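Local coordinates for adhesion and penetration protein autotransporter (Haemophilus influenzae, PDB 3SYJ), which probably acts as a serine protease and promotes bacterial adherence to and invasion of host cells, its surface passenger domain also linking bacteria into aggregates, at residues Lys700-Gly705 against Lys722-Val727; Phe735-Asn740 against Ala755-Ala760; Thr742-Ile747 against Asn761-Val766; Ser779-Gln784 against Ala798-Pro803. All coordinates share one frame; numbering follows the deposited sequence.

Interaction 1: residues Lys700-Gly705 against Lys722-Val727; sequences KTQING and KLNGNV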
loop_
_atom_site.group_PDB
_atom_site.type_symbol
_atom_site.label_atom_id
_atom_site.label_comp_id
_atom_site.label_asym_id
_atom_site.label_seq_id
_atom_site.Cartn_x
_atom_site.Cartn_y
_atom_site.Cartn_z
ATOM N N LYS A 700 6.686 -5.645 27.456
ATOM C CA LYS A 700 5.800 -4.790 26.680
ATOM C C LYS A 700 4.916 -5.673 25.804
ATOM O O LYS A 700 5.397 -6.331 24.883
ATOM C CB LYS A 700 6.601 -3.834 25.797
ATOM C CG LYS A 700 7.339 -2.748 26.556
ATOM C CD LYS A 700 7.980 -1.746 25.612
ATOM C CE LYS A 700 8.954 -0.831 26.356
ATOM N NZ LYS A 700 9.658 0.096 25.418
ATOM N N THR A 701 3.622 -5.676 26.085
ATOM C CA THR A 701 2.698 -6.552 25.381
ATOM C C THR A 701 2.672 -6.294 23.876
ATOM O O THR A 701 2.422 -5.173 23.433
ATOM C CB THR A 701 1.284 -6.376 25.919
ATOM O OG1 THR A 701 1.294 -6.587 27.338
ATOM C CG2 THR A 701 0.343 -7.360 25.250
ATOM N N GLN A 702 2.933 -7.332 23.092
ATOM C CA GLN A 702 2.789 -7.229 21.647
ATOM C C GLN A 702 1.356 -7.558 21.285
ATOM O O GLN A 702 0.946 -8.721 21.349
ATOM C CB GLN A 702 3.729 -8.196 20.922
ATOM C CG GLN A 702 5.179 -8.058 21.299
ATOM C CD GLN A 702 5.715 -6.654 21.075
ATOM O OE1 GLN A 702 5.662 -6.119 19.965
ATOM N NE2 GLN A 702 6.250 -6.058 22.131
ATOM N N ILE A 703 0.590 -6.534 20.920
ATOM C CA ILE A 703 -0.775 -6.725 20.441
ATOM C C ILE A 703 -0.732 -6.996 18.945
ATOM O O ILE A 703 -0.550 -6.076 18.144
ATOM C CB ILE A 703 -1.645 -5.480 20.698
ATOM C CG1 ILE A 703 -1.592 -5.070 22.177
ATOM C CG2 ILE A 703 -3.073 -5.733 20.253
ATOM C CD1 ILE A 703 -1.931 -3.602 22.418
ATOM N N ASN A 704 -0.900 -8.257 18.566
ATOM C CA ASN A 704 -0.720 -8.665 17.179
ATOM C C ASN A 704 -2.035 -8.850 16.430
ATOM O O ASN A 704 -2.528 -9.969 16.253
ATOM C CB ASN A 704 0.154 -9.921 17.106
ATOM C CG ASN A 704 1.565 -9.676 17.634
ATOM O OD1 ASN A 704 2.093 -8.565 17.534
ATOM N ND2 ASN A 704 2.175 -10.709 18.204
ATOM N N GLY A 705 -2.595 -7.731 15.986
ATOM C CA GLY A 705 -3.870 -7.726 15.300
ATOM C C GLY A 705 -4.289 -6.299 15.033
ATOM O O GLY A 705 -3.537 -5.360 15.293
ATOM N N LYS A 722 2.547 -2.506 22.903
ATOM C CA LYS A 722 2.849 -2.127 21.538
ATOM C C LYS A 722 1.801 -2.733 20.614
ATOM O O LYS A 722 1.635 -3.955 20.557
ATOM C CB LYS A 722 4.244 -2.616 21.158
ATOM C CG LYS A 722 4.657 -2.318 19.731
ATOM C CD LYS A 722 6.066 -2.822 19.487
ATOM C CE LYS A 722 6.595 -2.403 18.133
ATOM N NZ LYS A 722 8.039 -2.773 18.001
ATOM N N LEU A 723 1.080 -1.869 19.909
ATOM C CA LEU A 723 0.081 -2.308 18.946
ATOM C C LEU A 723 0.741 -2.574 17.603
ATOM O O LEU A 723 1.257 -1.659 16.964
ATOM C CB LEU A 723 -1.018 -1.256 18.796
ATOM C CG LEU A 723 -2.183 -1.545 17.846
ATOM C CD1 LEU A 723 -2.811 -2.922 18.077
ATOM C CD2 LEU A 723 -3.239 -0.464 17.981
ATOM N N ASN A 724 0.744 -3.835 17.186
ATOM C CA ASN A 724 1.268 -4.195 15.882
ATOM C C ASN A 724 0.106 -4.423 14.930
ATOM O O ASN A 724 -0.209 -5.560 14.574
ATOM C CB ASN A 724 2.149 -5.440 15.987
ATOM C CG ASN A 724 3.381 -5.210 16.856
ATOM O OD1 ASN A 724 4.124 -4.244 16.663
ATOM N ND2 ASN A 724 3.603 -6.098 17.817
ATOM N N GLY A 725 -0.546 -3.330 14.542
ATOM C CA GLY A 725 -1.717 -3.394 13.686
ATOM C C GLY A 725 -2.370 -2.032 13.523
ATOM O O GLY A 725 -1.920 -1.045 14.112
ATOM N N ASN A 726 -3.429 -1.979 12.718
ATOM C CA ASN A 726 -4.149 -0.733 12.453
ATOM C C ASN A 726 -5.331 -0.536 13.398
ATOM O O ASN A 726 -5.828 -1.487 13.996
ATOM C CB ASN A 726 -4.664 -0.693 11.009
ATOM C CG ASN A 726 -3.597 -1.047 9.989
ATOM O OD1 ASN A 726 -2.471 -0.552 10.043
ATOM N ND2 ASN A 726 -3.956 -1.907 9.042
ATOM N N VAL A 727 -5.780 0.708 13.520
ATOM C CA VAL A 727 -7.006 1.010 14.240
ATOM C C VAL A 727 -7.982 1.684 13.281
ATOM O O VAL A 727 -7.596 2.555 12.498
ATOM C CB VAL A 727 -6.756 1.945 15.437
ATOM C CG1 VAL A 727 -8.061 2.250 16.157
ATOM C CG2 VAL A 727 -5.737 1.340 16.392
#
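I703 and L723 meet on the buried face of two parallel strands. They belong to successive turns of the beta-solenoid part of the passenger domain. CG2 of I703 lies 3.6 Å from CD1 of L723, and the two side chains cross at an angle. I703 holds CG1 beside its own backbone N (chi1 -54°), which leaves CG2 to do the touching. This is the tight part of the contact. The backbones are joined next to it: K722 N donates to T701 O, I703 N to K722 O, and N724 N to I703 O at 2.8 Å. Past these bonds, at the glycines, CA of G725 points a C-H at G705 O (3.1 Å between the two atoms).

The other face is partly exposed and polar. Q702 is bent at chi2 (-57°), which brings its amide across toward 722-727. NE2 of Q702 bonds to K700 O, and OE1 accepts from ND2 of N724 at 3.0 Å. The same ND2 also reaches OD1 of N704, at 2.9 Å. Both acceptors lie near the amide plane of N724. N704 and N724 run side by side with their amides nearly coplanar, 24° apart. K722 runs extended across Q702, and its CB, CG and CD all pass OE1, CD closest. T701 OG1 is turned to V645 O on the preceding turn.

The contact therefore has two chemistries. Apolar carbons fill the inner side, while N724 spends both amide hydrogens on the outer side, which should fix the rotation of its amide.

Interaction 2: residues Phe735-Asn740 against Ala755-Ala760; sequences FTLSNN and ATVDNA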
loop_
_atom_site.group_PDB
_atom_site.type_symbol
_atom_site.label_atom_id
_atom_site.label_comp_id
_atom_site.label_asym_id
_atom_site.label_seq_id
_atom_site.Cartn_x
_atom_site.Cartn_y
_atom_site.Cartn_z
ATOM N N PHE A 735 -10.295 6.379 20.424
ATOM C CA PHE A 735 -9.071 5.609 20.624
ATOM C C PHE A 735 -7.950 6.473 21.178
ATOM O O PHE A 735 -7.695 7.560 20.667
ATOM C CB PHE A 735 -8.616 4.960 19.321
ATOM C CG PHE A 735 -7.271 4.294 19.419
ATOM C CD1 PHE A 735 -7.121 3.100 20.112
ATOM C CD2 PHE A 735 -6.157 4.852 18.812
ATOM C CE1 PHE A 735 -5.884 2.478 20.200
ATOM C CE2 PHE A 735 -4.918 4.235 18.896
ATOM C CZ PHE A 735 -4.781 3.048 19.591
ATOM N N THR A 736 -7.277 5.976 22.212
ATOM C CA THR A 736 -6.185 6.714 22.836
ATOM C C THR A 736 -4.896 5.896 22.907
ATOM O O THR A 736 -4.886 4.767 23.400
ATOM C CB THR A 736 -6.548 7.172 24.259
ATOM O OG1 THR A 736 -7.735 7.975 24.229
ATOM C CG2 THR A 736 -5.412 7.988 24.849
ATOM N N LEU A 737 -3.812 6.470 22.399
ATOM C CA LEU A 737 -2.486 5.889 22.551
ATOM C C LEU A 737 -1.740 6.809 23.495
ATOM O O LEU A 737 -1.555 7.987 23.190
ATOM C CB LEU A 737 -1.767 5.823 21.202
ATOM C CG LEU A 737 -0.423 5.089 21.155
ATOM C CD1 LEU A 737 -0.610 3.589 21.342
ATOM C CD2 LEU A 737 0.287 5.366 19.845
ATOM N N SER A 738 -1.327 6.290 24.647
ATOM C CA SER A 738 -0.765 7.151 25.683
ATOM C C SER A 738 0.350 6.526 26.508
ATOM O O SER A 738 0.727 5.371 26.315
ATOM C CB SER A 738 -1.873 7.627 26.628
ATOM O OG SER A 738 -2.308 6.576 27.469
ATOM N N ASN A 739 0.875 7.318 27.437
ATOM C CA ASN A 739 1.840 6.836 28.416
ATOM C C ASN A 739 2.989 6.050 27.806
ATOM O O ASN A 739 3.379 4.994 28.304
ATOM C CB ASN A 739 1.122 6.033 29.497
ATOM C CG ASN A 739 0.114 6.875 30.262
ATOM O OD1 ASN A 739 0.491 7.686 31.106
ATOM N ND2 ASN A 739 -1.169 6.700 29.959
ATOM N N ASN A 740 3.525 6.590 26.717
ATOM C CA ASN A 740 4.733 6.070 26.089
ATOM C C ASN A 740 4.568 4.727 25.375
ATOM O O ASN A 740 5.555 4.062 25.058
ATOM C CB ASN A 740 5.880 5.997 27.097
ATOM C CG ASN A 740 7.234 6.052 26.425
ATOM O OD1 ASN A 740 8.035 5.118 26.531
ATOM N ND2 ASN A 740 7.488 7.141 25.702
ATOM N N ALA A 755 -9.473 10.258 17.808
ATOM C CA ALA A 755 -8.232 9.579 18.165
ATOM C C ALA A 755 -7.269 10.551 18.828
ATOM O O ALA A 755 -7.261 11.735 18.509
ATOM C CB ALA A 755 -7.595 8.941 16.945
ATOM N N THR A 756 -6.460 10.047 19.754
ATOM C CA THR A 756 -5.516 10.885 20.476
ATOM C C THR A 756 -4.211 10.154 20.721
ATOM O O THR A 756 -4.208 9.004 21.151
ATOM C CB THR A 756 -6.075 11.304 21.839
ATOM O OG1 THR A 756 -7.257 12.086 21.652
ATOM C CG2 THR A 756 -5.045 12.115 22.612
ATOM N N VAL A 757 -3.100 10.820 20.446
ATOM C CA VAL A 757 -1.797 10.288 20.808
ATOM C C VAL A 757 -1.214 11.216 21.852
ATOM O O VAL A 757 -0.731 12.304 21.528
ATOM C CB VAL A 757 -0.847 10.198 19.592
ATOM C CG1 VAL A 757 0.561 9.831 20.039
ATOM C CG2 VAL A 757 -1.369 9.190 18.579
ATOM N N ASP A 758 -1.286 10.798 23.111
ATOM C CA ASP A 758 -0.791 11.606 24.219
ATOM C C ASP A 758 0.525 11.049 24.753
ATOM O O ASP A 758 0.554 9.997 25.389
ATOM C CB ASP A 758 -1.839 11.686 25.337
ATOM C CG ASP A 758 -1.441 12.645 26.450
ATOM O OD1 ASP A 758 -0.228 12.869 26.640
ATOM O OD2 ASP A 758 -2.343 13.174 27.136
ATOM N N ASN A 759 1.612 11.764 24.498
ATOM C CA ASN A 759 2.931 11.322 24.927
ATOM C C ASN A 759 3.157 9.858 24.564
ATOM O O ASN A 759 3.473 9.034 25.418
ATOM C CB ASN A 759 3.105 11.533 26.432
ATOM C CG ASN A 759 4.528 11.256 26.901
ATOM O OD1 ASN A 759 5.495 11.512 26.182
ATOM N ND2 ASN A 759 4.659 10.733 28.115
ATOM N N ALA A 760 2.980 9.536 23.289
ATOM C CA ALA A 760 3.198 8.182 22.808
ATOM C C ALA A 760 3.744 8.210 21.388
ATOM O O ALA A 760 3.907 9.280 20.801
ATOM C CB ALA A 760 1.909 7.384 22.867
HETATM O O HOH W 1 -9.364 10.233 21.684
HETATM O O HOH W 2 0.078 9.881 28.519
HETATM O O HOH W 3 2.491 10.037 29.995
#
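L737 and A760 make the main apolar contact here. CG of L737 lies 3.7 Å from CB of A760, which also sits 3.5 Å from L737 O. The leucine has CG anti to its backbone N (chi1 -173°), and this carries the branch out over the methyl group. V757 approaches the same leucine more loosely, with CG2 4.3 Å from L737 CB. Across the strands, T736 and T756 pair in register with nearly equal chi1 values. Each keeps OG1 beside its own N, so the two threonines repeat one conformation from turn to turn. A water sits 2.8 Å from T756 OG1. The backbones are bonded from T756 N to F735 O, L737 N to T756 O, and D758 N to L737 O.

Both segments then turn at asparagines. N739, N740 and N759 have positive phi. N740 N bonds to N759 O at 2.8 Å. A second water accepts from ND2 of N759 (3.0 Å) and donates to OD1 of N739 (3.3 Å). S738 has OG between its N and carbonyl carbon, where ND2 of N739 gives it a weak bond.

The pair lies mid-stack in the beta-helix, with strand 714-718 on one side and strand 773-777 on the other. F735 and A755 face inward to strand 747-749. S779 OG, from the turn that follows, bonds to V757 O and A760 N.

Interaction 3: residues Thr742-Ile747 against Asn761-Val766; sequences TQIGNI and NLNGNV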
loop_
_atom_site.group_PDB
_atom_site.type_symbol
_atom_site.label_atom_id
_atom_site.label_comp_id
_atom_site.label_asym_id
_atom_site.label_seq_id
_atom_site.Cartn_x
_atom_site.Cartn_y
_atom_site.Cartn_z
ATOM N N THR A 742 3.566 2.335 22.083
ATOM C CA THR A 742 3.933 2.437 20.678
ATOM C C THR A 742 2.908 1.731 19.798
ATOM O O THR A 742 2.362 0.694 20.182
ATOM C CB THR A 742 5.316 1.814 20.431
ATOM O OG1 THR A 742 6.286 2.499 21.222
ATOM C CG2 THR A 742 5.711 1.913 18.966
ATOM N N GLN A 743 2.637 2.304 18.628
ATOM C CA GLN A 743 1.844 1.620 17.611
ATOM C C GLN A 743 2.579 1.545 16.280
ATOM O O GLN A 743 3.026 2.560 15.756
ATOM C CB GLN A 743 0.486 2.291 17.386
ATOM C CG GLN A 743 -0.245 1.705 16.173
ATOM C CD GLN A 743 -1.575 2.375 15.878
ATOM O OE1 GLN A 743 -1.939 3.372 16.502
ATOM N NE2 GLN A 743 -2.308 1.825 14.911
ATOM N N ILE A 744 2.706 0.341 15.740
ATOM C CA ILE A 744 3.183 0.189 14.377
ATOM C C ILE A 744 1.981 -0.153 13.518
ATOM O O ILE A 744 1.583 -1.318 13.424
ATOM C CB ILE A 744 4.237 -0.915 14.230
ATOM C CG1 ILE A 744 5.262 -0.837 15.361
ATOM C CG2 ILE A 744 4.921 -0.805 12.878
ATOM C CD1 ILE A 744 6.113 0.395 15.322
ATOM N N GLY A 745 1.398 0.880 12.916
ATOM C CA GLY A 745 0.210 0.741 12.097
ATOM C C GLY A 745 -0.484 2.073 11.895
ATOM O O GLY A 745 -0.064 3.088 12.449
ATOM N N ASN A 746 -1.554 2.075 11.106
ATOM C CA ASN A 746 -2.266 3.309 10.790
ATOM C C ASN A 746 -3.536 3.509 11.608
ATOM O O ASN A 746 -4.074 2.564 12.184
ATOM C CB ASN A 746 -2.603 3.352 9.301
ATOM C CG ASN A 746 -1.390 3.129 8.428
ATOM O OD1 ASN A 746 -0.331 3.706 8.663
ATOM N ND2 ASN A 746 -1.534 2.282 7.416
ATOM N N ILE A 747 -4.008 4.751 11.648
ATOM C CA ILE A 747 -5.292 5.073 12.254
ATOM C C ILE A 747 -6.218 5.661 11.205
ATOM O O ILE A 747 -5.843 6.577 10.478
ATOM C CB ILE A 747 -5.144 6.085 13.393
ATOM C CG1 ILE A 747 -4.242 5.519 14.491
ATOM C CG2 ILE A 747 -6.510 6.457 13.944
ATOM C CD1 ILE A 747 -3.970 6.494 15.612
ATOM N N ASN A 761 3.995 7.031 20.830
ATOM C CA ASN A 761 4.682 6.927 19.549
ATOM C C ASN A 761 3.853 6.244 18.477
ATOM O O ASN A 761 3.789 5.014 18.414
ATOM C CB ASN A 761 6.000 6.188 19.742
ATOM C CG ASN A 761 6.656 6.530 21.068
ATOM O OD1 ASN A 761 6.993 7.688 21.326
ATOM N ND2 ASN A 761 6.819 5.527 21.929
ATOM N N LEU A 762 3.215 7.045 17.628
ATOM C CA LEU A 762 2.479 6.507 16.493
ATOM C C LEU A 762 3.398 6.428 15.288
ATOM O O LEU A 762 3.722 7.440 14.667
ATOM C CB LEU A 762 1.258 7.365 16.161
ATOM C CG LEU A 762 0.536 6.984 14.866
ATOM C CD1 LEU A 762 0.085 5.534 14.901
ATOM C CD2 LEU A 762 -0.650 7.898 14.628
ATOM N N ASN A 763 3.828 5.213 14.981
ATOM C CA ASN A 763 4.627 4.947 13.802
ATOM C C ASN A 763 3.722 4.478 12.664
ATOM O O ASN A 763 3.596 3.280 12.404
ATOM C CB ASN A 763 5.696 3.903 14.129
ATOM C CG ASN A 763 6.511 3.504 12.919
ATOM O OD1 ASN A 763 6.209 3.902 11.796
ATOM N ND2 ASN A 763 7.552 2.706 13.141
ATOM N N GLY A 764 3.085 5.439 11.999
ATOM C CA GLY A 764 2.132 5.153 10.943
ATOM C C GLY A 764 1.311 6.386 10.607
ATOM O O GLY A 764 1.541 7.461 11.159
ATOM N N ASN A 765 0.337 6.231 9.716
ATOM C CA ASN A 765 -0.390 7.382 9.184
ATOM C C ASN A 765 -1.820 7.536 9.695
ATOM O O ASN A 765 -2.445 6.576 10.139
ATOM C CB ASN A 765 -0.378 7.344 7.655
ATOM C CG ASN A 765 1.007 7.085 7.099
ATOM O OD1 ASN A 765 1.981 7.740 7.485
ATOM N ND2 ASN A 765 1.108 6.114 6.196
ATOM N N VAL A 766 -2.324 8.761 9.619
ATOM C CA VAL A 766 -3.672 9.075 10.061
ATOM C C VAL A 766 -4.506 9.611 8.899
ATOM O O VAL A 766 -4.039 10.420 8.099
ATOM C CB VAL A 766 -3.665 10.109 11.199
ATOM C CG1 VAL A 766 -5.085 10.405 11.655
ATOM C CG2 VAL A 766 -2.813 9.610 12.363
#
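Q743 runs alongside L762, the two side chains pointing the same way into the buried interior. Q743 is extended, with chi1 at 171° and chi2 at -178°. Its CB lies 4.1 Å from CD1 of L762, and CG is at much the same distance. CD comes closer, 3.7 Å from that methyl carbon. OE1 is closest at 3.4 Å, so the leucine methyl lies against a carbonyl oxygen. This buried OE1 has no hydrogen-bonding partner in the model. The other tip atom is better placed: NE2 bonds to G725 O on the preceding turn and makes a weak bond to N746 O.

The strands are parallel and belong to consecutive turns of a right-handed parallel beta-helix, the usual fold of autotransporter passenger domains. Q743 N donates to N761 O, N763 N to Q743 O, and G745 N to N763 O, the last from above the carbonyl plane.

L762 uses its second methyl, CD2, on I747 CD1 at 3.7 Å, so the leucine bridges a glutamine and an isoleucine. On the opposite face N761 ND2 gives T742 OG1 a nearly straight bond of 3.2 Å. There I744 also lays CD1 beside the amide of N763, 3.5 Å from ND2. Beyond the glycines N746 turns its tip across to the next turn. Its OD1 accepts from N765 N at 2.8 Å, while OD1 of N765 takes the backbone N of Q784.

Interaction 4: residues Ser779-Gln784 against Ala798-Pro803; sequences SHFSHQ and ATWTMP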
loop_
_atom_site.group_PDB
_atom_site.type_symbol
_atom_site.label_atom_id
_atom_site.label_comp_id
_atom_site.label_asym_id
_atom_site.label_seq_id
_atom_site.Cartn_x
_atom_site.Cartn_y
_atom_site.Cartn_z
ATOM N N SER A 779 3.540 14.970 22.161
ATOM C CA SER A 779 4.187 13.917 21.396
ATOM C C SER A 779 4.950 14.486 20.219
ATOM O O SER A 779 4.728 15.623 19.806
ATOM C CB SER A 779 3.147 12.928 20.865
ATOM O OG SER A 779 2.314 12.442 21.901
ATOM N N HIS A 780 5.858 13.682 19.682
ATOM C CA HIS A 780 6.459 13.982 18.397
ATOM C C HIS A 780 5.977 12.949 17.388
ATOM O O HIS A 780 5.887 11.759 17.696
ATOM C CB HIS A 780 7.989 13.990 18.458
ATOM C CG HIS A 780 8.631 14.053 17.106
ATOM N ND1 HIS A 780 8.807 15.237 16.419
ATOM C CD2 HIS A 780 9.103 13.075 16.295
ATOM C CE1 HIS A 780 9.377 14.988 15.253
ATOM N NE2 HIS A 780 9.569 13.683 15.154
ATOM N N PHE A 781 5.665 13.420 16.187
ATOM C CA PHE A 781 5.119 12.577 15.138
ATOM C C PHE A 781 5.782 12.947 13.817
ATOM O O PHE A 781 6.001 14.130 13.535
ATOM C CB PHE A 781 3.612 12.785 15.060
ATOM C CG PHE A 781 2.933 11.964 14.008
ATOM C CD1 PHE A 781 2.855 10.586 14.128
ATOM C CD2 PHE A 781 2.341 12.578 12.915
ATOM C CE1 PHE A 781 2.215 9.831 13.168
ATOM C CE2 PHE A 781 1.700 11.831 11.947
ATOM C CZ PHE A 781 1.633 10.455 12.072
ATOM N N SER A 782 6.106 11.935 13.016
ATOM C CA SER A 782 6.879 12.144 11.796
ATOM C C SER A 782 6.285 11.420 10.596
ATOM O O SER A 782 7.006 11.057 9.668
ATOM C CB SER A 782 8.320 11.679 11.998
ATOM O OG SER A 782 8.362 10.275 12.193
ATOM N N HIS A 783 4.972 11.211 10.613
ATOM C CA HIS A 783 4.307 10.537 9.502
ATOM C C HIS A 783 3.186 11.374 8.882
ATOM O O HIS A 783 3.047 12.560 9.176
ATOM C CB HIS A 783 3.818 9.145 9.920
ATOM C CG HIS A 783 4.929 8.202 10.265
ATOM N ND1 HIS A 783 5.427 7.277 9.372
ATOM C CD2 HIS A 783 5.655 8.056 11.399
ATOM C CE1 HIS A 783 6.405 6.596 9.944
ATOM N NE2 HIS A 783 6.563 7.052 11.173
ATOM N N GLN A 784 2.402 10.751 8.012
ATOM C CA GLN A 784 1.422 11.474 7.205
ATOM C C GLN A 784 0.087 11.656 7.927
ATOM O O GLN A 784 -0.387 10.746 8.604
ATOM C CB GLN A 784 1.212 10.761 5.855
ATOM C CG GLN A 784 2.433 10.809 4.922
ATOM C CD GLN A 784 2.326 9.879 3.705
ATOM O OE1 GLN A 784 1.230 9.571 3.230
ATOM N NE2 GLN A 784 3.477 9.432 3.201
ATOM N N ALA A 798 2.984 19.688 20.967
ATOM C CA ALA A 798 3.435 18.643 20.055
ATOM C C ALA A 798 4.287 19.180 18.915
ATOM O O ALA A 798 4.172 20.335 18.521
ATOM C CB ALA A 798 2.239 17.887 19.497
ATOM N N THR A 799 5.152 18.327 18.390
ATOM C CA THR A 799 5.876 18.644 17.173
ATOM C C THR A 799 5.501 17.624 16.103
ATOM O O THR A 799 5.321 16.437 16.395
ATOM C CB THR A 799 7.402 18.642 17.390
ATOM O OG1 THR A 799 7.829 17.341 17.816
ATOM C CG2 THR A 799 7.793 19.671 18.436
ATOM N N TRP A 800 5.371 18.096 14.870
ATOM C CA TRP A 800 5.055 17.225 13.747
ATOM C C TRP A 800 5.976 17.515 12.570
ATOM O O TRP A 800 6.029 18.644 12.078
ATOM C CB TRP A 800 3.596 17.416 13.332
ATOM C CG TRP A 800 3.202 16.650 12.115
ATOM C CD1 TRP A 800 3.726 15.467 11.686
ATOM C CD2 TRP A 800 2.180 17.000 11.178
ATOM N NE1 TRP A 800 3.102 15.063 10.532
ATOM C CE2 TRP A 800 2.146 15.986 10.199
ATOM C CE3 TRP A 800 1.289 18.074 11.069
ATOM C CZ2 TRP A 800 1.255 16.014 9.123
ATOM C CZ3 TRP A 800 0.407 18.100 9.999
ATOM C CH2 TRP A 800 0.397 17.077 9.041
ATOM N N THR A 801 6.712 16.499 12.133
ATOM C CA THR A 801 7.563 16.628 10.951
ATOM C C THR A 801 6.918 15.957 9.739
ATOM O O THR A 801 6.952 14.734 9.593
ATOM C CB THR A 801 8.970 16.047 11.183
ATOM O OG1 THR A 801 9.659 16.852 12.142
ATOM C CG2 THR A 801 9.764 16.036 9.885
ATOM N N MET A 802 6.328 16.779 8.879
ATOM C CA MET A 802 5.640 16.317 7.682
ATOM C C MET A 802 6.605 15.577 6.763
ATOM O O MET A 802 7.733 16.023 6.560
ATOM C CB MET A 802 5.058 17.521 6.951
ATOM C CG MET A 802 3.745 17.273 6.253
ATOM S SD MET A 802 3.109 18.831 5.615
ATOM C CE MET A 802 3.290 19.851 7.066
ATOM N N PRO A 803 6.165 14.438 6.204
ATOM C CA PRO A 803 7.009 13.617 5.327
ATOM C C PRO A 803 6.852 13.974 3.849
ATOM O O PRO A 803 7.757 13.709 3.055
ATOM C CB PRO A 803 6.477 12.193 5.564
ATOM C CG PRO A 803 5.279 12.339 6.510
ATOM C CD PRO A 803 4.884 13.775 6.484
HETATM O O HOH W 4 8.943 12.943 8.450
#
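F781 and W800 lie side by side in neighbouring turns of the parallel beta-helix, both pointing to its interior. The phenyl ring and the five-membered ring of the indole are 5.2 Å apart between centroids. Their planes are 36° apart, an oblique pairing. CD2 of F781 touches CD1 of W800 at 3.4 Å. Both residues hold CG anti to the backbone N, so the rings leave their strands in the same direction.

The indole is also held at its edge. NE1 of W800 gives H783 O a bond of 2.8 Å that lies close to the ring plane (159° at the hydrogen). F781 O also meets this edge, near CD1. H783 N sits over the centre of one phenyl face, so H783 meets both rings, one by its N and the other by its O.

The outer face is polar. H780 presents the edge of its ring to T799, with ND1 2.7 Å from OG1 in a hydrogen bond. T799 puts OG1 between its own N and carbonyl carbon (chi1 61°), which turns the hydroxyl to the histidine. CE1 of H780, the ring atom next to ND1, approaches OG1 of T801 at 3.6 Å.

The backbones pair by T799 N to S779 O, F781 N to T799 O, and T801 N to F781 O. Farther on, P803 packs on the bend. Its CG is 3.6 Å from CG of Q784 and closer still to the carbonyl carbon of H783. One water donates to both S782 O (3.0 Å) and T801 O (2.9 Å).

How the interactions relate
All four contacts pair turns along the beta-helix of the passenger domain. Interaction 1 closes before interaction 2 opens, and interaction 4 follows interaction 3. Interactions 2 and 3 alternate along the chain: strands 734-738 and 742-744 follow each other, as do 754-758 and 761-763. Those two contacts therefore link the same pair of turns on adjoining sides. Centres are about 10 Å apart for 1 and 3 and for 2 and 3, about 11 Å for 3 and 4, and about 21 Å for 1 and 4. Strands 721-723 and 742-744 are neighbours, and V766 bonds to Q784. Side-by-side turns thus build one continuous elongated stalk, well away from the predicted protease active site.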